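Local atomic coordinates of nitrogen regulatory protein P-II (Thiomonas intermedia, PDB entry 5D4O), a protein that binds adenine nucleotides such as ADP and AMP and, as a trimeric member of the PII signalling family, probably regulates the activity of other proteins. Residues P8-E13 and V95-V100. Residues are numbered along the deposited sequence; the frame is centred on the assembly and turned at random. Where two conformers were deposited one is given.
Sequences PLKKLE and VHDIQV
L9 and K11 pair with I98 and H96 across two neighbouring antiparallel strands of the ferredoxin-like PII fold, the first strand of the chain against the last. The register includes these two hydrogen-bonded pairs, with non-hydrogen-bonded K10–D97 between them: L9 and I98 exchange both backbone bonds, I98 N to L9 O almost straight (176° at the hydrogen), and K11 N reaches H96 O. K11 O accepts twice from H96, from N at 2.8 Å and ring ND1 at 3.1 Å, from opposite faces of the carbonyl plane, which helps set the turn of the imidazole.

K11 can be followed outward. K11 CB packs on I98 CG2 at 3.8 Å; CG leaves anti to the backbone N (chi1 -170°), and a bend at chi3 (83°) carries K11 CE over one face of the H96 ring, 4.2 Å above its plane and offset toward the rim. K11 NZ forms salt bridges with E13 OE1 (3.1 Å), met on the anti side, and with E13 OE2 of the second subunit. Reciprocally, E13 OE2 forms a salt bridge, and H96 NE2 a hydrogen bond, with K11 NZ of the third subunit. E13 OE2 also lies at the ring edge, 3.3 Å from H96 CE1. An alanine in place of E13 would probably leave both lysines short of an anionic partner and that CE1 edge without its oxygen.

On the opposite sheet face, K10 lies alongside D97: K10 NZ meets the syn lone pair of D97 OD1 at 2.6 Å, a salt bridge, and a water donates to D97 OD1 and, at 2.8 Å, to L9 O.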
# COMPACT_ATOMS: atom_id res chain seq x y z
N PRO A 8 -8.83 14.48 -7.16
CA PRO A 8 -8.58 13.10 -7.60
C PRO A 8 -7.26 12.89 -8.31
O PRO A 8 -6.81 13.74 -9.08
CB PRO A 8 -9.74 12.81 -8.56
CG PRO A 8 -10.11 14.17 -9.11
CD PRO A 8 -9.90 15.12 -7.97
N LEU A 9 -6.64 11.76 -8.06
CA LEU A 9 -5.39 11.37 -8.72
C LEU A 9 -5.44 9.84 -8.84
O LEU A 9 -6.36 9.20 -8.31
CB LEU A 9 -4.19 11.75 -7.82
CG LEU A 9 -3.12 12.79 -8.26
CD1 LEU A 9 -1.74 12.32 -7.97
CD2 LEU A 9 -3.31 13.38 -9.65
N LYS A 10 -4.46 9.28 -9.53
CA LYS A 10 -4.35 7.82 -9.62
C LYS A 10 -3.07 7.41 -8.91
O LYS A 10 -2.16 8.24 -8.74
CB LYS A 10 -4.38 7.35 -11.09
CG LYS A 10 -5.66 7.73 -11.84
CD LYS A 10 -6.84 6.78 -11.56
CE LYS A 10 -8.08 7.18 -12.33
NZ LYS A 10 -9.20 6.24 -12.11
N LYS A 11 -3.01 6.17 -8.43
CA LYS A 11 -1.80 5.70 -7.77
C LYS A 11 -1.52 4.28 -8.27
O LYS A 11 -2.35 3.37 -8.10
CB LYS A 11 -1.91 5.74 -6.24
CG LYS A 11 -0.56 5.49 -5.52
CD LYS A 11 -0.71 5.04 -4.06
CE LYS A 11 -0.97 3.55 -3.97
NZ LYS A 11 -1.02 3.08 -2.55
N LEU A 12 -0.37 4.11 -8.92
CA LEU A 12 0.06 2.80 -9.39
C LEU A 12 0.89 2.12 -8.33
O LEU A 12 1.74 2.76 -7.69
CB LEU A 12 0.96 2.94 -10.65
CG LEU A 12 0.32 2.93 -12.05
CD1 LEU A 12 -1.09 3.49 -12.07
CD2 LEU A 12 1.27 3.58 -13.09
N GLU A 13 0.73 0.79 -8.21
CA GLU A 13 1.61 -0.08 -7.43
C GLU A 13 2.16 -1.04 -8.49
O GLU A 13 1.39 -1.77 -9.11
CB GLU A 13 0.85 -0.83 -6.35
CG GLU A 13 0.62 0.07 -5.15
CD GLU A 13 -0.20 -0.62 -4.07
OE1 GLU A 13 -0.42 0.04 -3.03
OE2 GLU A 13 -0.69 -1.75 -4.30
N VAL A 95 -3.87 -0.34 -10.33
CA VAL A 95 -4.25 1.07 -10.46
C VAL A 95 -5.28 1.39 -9.39
O VAL A 95 -6.33 0.74 -9.31
CB VAL A 95 -4.82 1.44 -11.86
CG1 VAL A 95 -5.04 2.96 -11.98
CG2 VAL A 95 -3.91 0.95 -12.98
N HIS A 96 -5.00 2.45 -8.60
CA HIS A 96 -5.87 2.91 -7.52
C HIS A 96 -6.37 4.32 -7.80
O HIS A 96 -5.69 5.11 -8.46
CB HIS A 96 -5.06 2.99 -6.17
CG HIS A 96 -4.48 1.70 -5.67
ND1 HIS A 96 -3.44 1.07 -6.33
CD2 HIS A 96 -4.78 1.00 -4.55
CE1 HIS A 96 -3.14 0.00 -5.60
NE2 HIS A 96 -3.94 -0.10 -4.54
N ASP A 97 -7.52 4.64 -7.24
CA ASP A 97 -8.03 6.01 -7.15
C ASP A 97 -7.58 6.51 -5.82
O ASP A 97 -7.71 5.79 -4.80
CB ASP A 97 -9.57 6.02 -7.15
CG ASP A 97 -10.15 5.86 -8.53
OD1 ASP A 97 -9.48 6.25 -9.50
OD2 ASP A 97 -11.27 5.36 -8.64
N ILE A 98 -7.02 7.73 -5.79
CA ILE A 98 -6.65 8.37 -4.52
C ILE A 98 -7.07 9.84 -4.58
O ILE A 98 -7.46 10.33 -5.65
CB ILE A 98 -5.13 8.26 -4.20
CG1 ILE A 98 -4.26 8.90 -5.32
CG2 ILE A 98 -4.72 6.80 -3.94
CD1 ILE A 98 -2.76 9.36 -4.84
N GLN A 99 -6.97 10.54 -3.44
CA GLN A 99 -7.22 11.99 -3.31
C GLN A 99 -5.93 12.60 -2.76
O GLN A 99 -5.28 11.98 -1.89
CB GLN A 99 -8.36 12.32 -2.33
CG GLN A 99 -9.78 12.20 -2.90
CD GLN A 99 -10.83 12.53 -1.86
OE1 GLN A 99 -11.53 13.56 -1.93
NE2 GLN A 99 -10.98 11.66 -0.87
N VAL A 100 -5.54 13.77 -3.25
CA VAL A 100 -4.35 14.48 -2.78
C VAL A 100 -4.72 15.93 -2.54
O VAL A 100 -5.73 16.41 -3.10
CB VAL A 100 -3.12 14.39 -3.76
CG1 VAL A 100 -2.69 12.93 -3.99
CG2 VAL A 100 -3.40 15.10 -5.10
O HOH W 1 -9.09 9.35 -8.66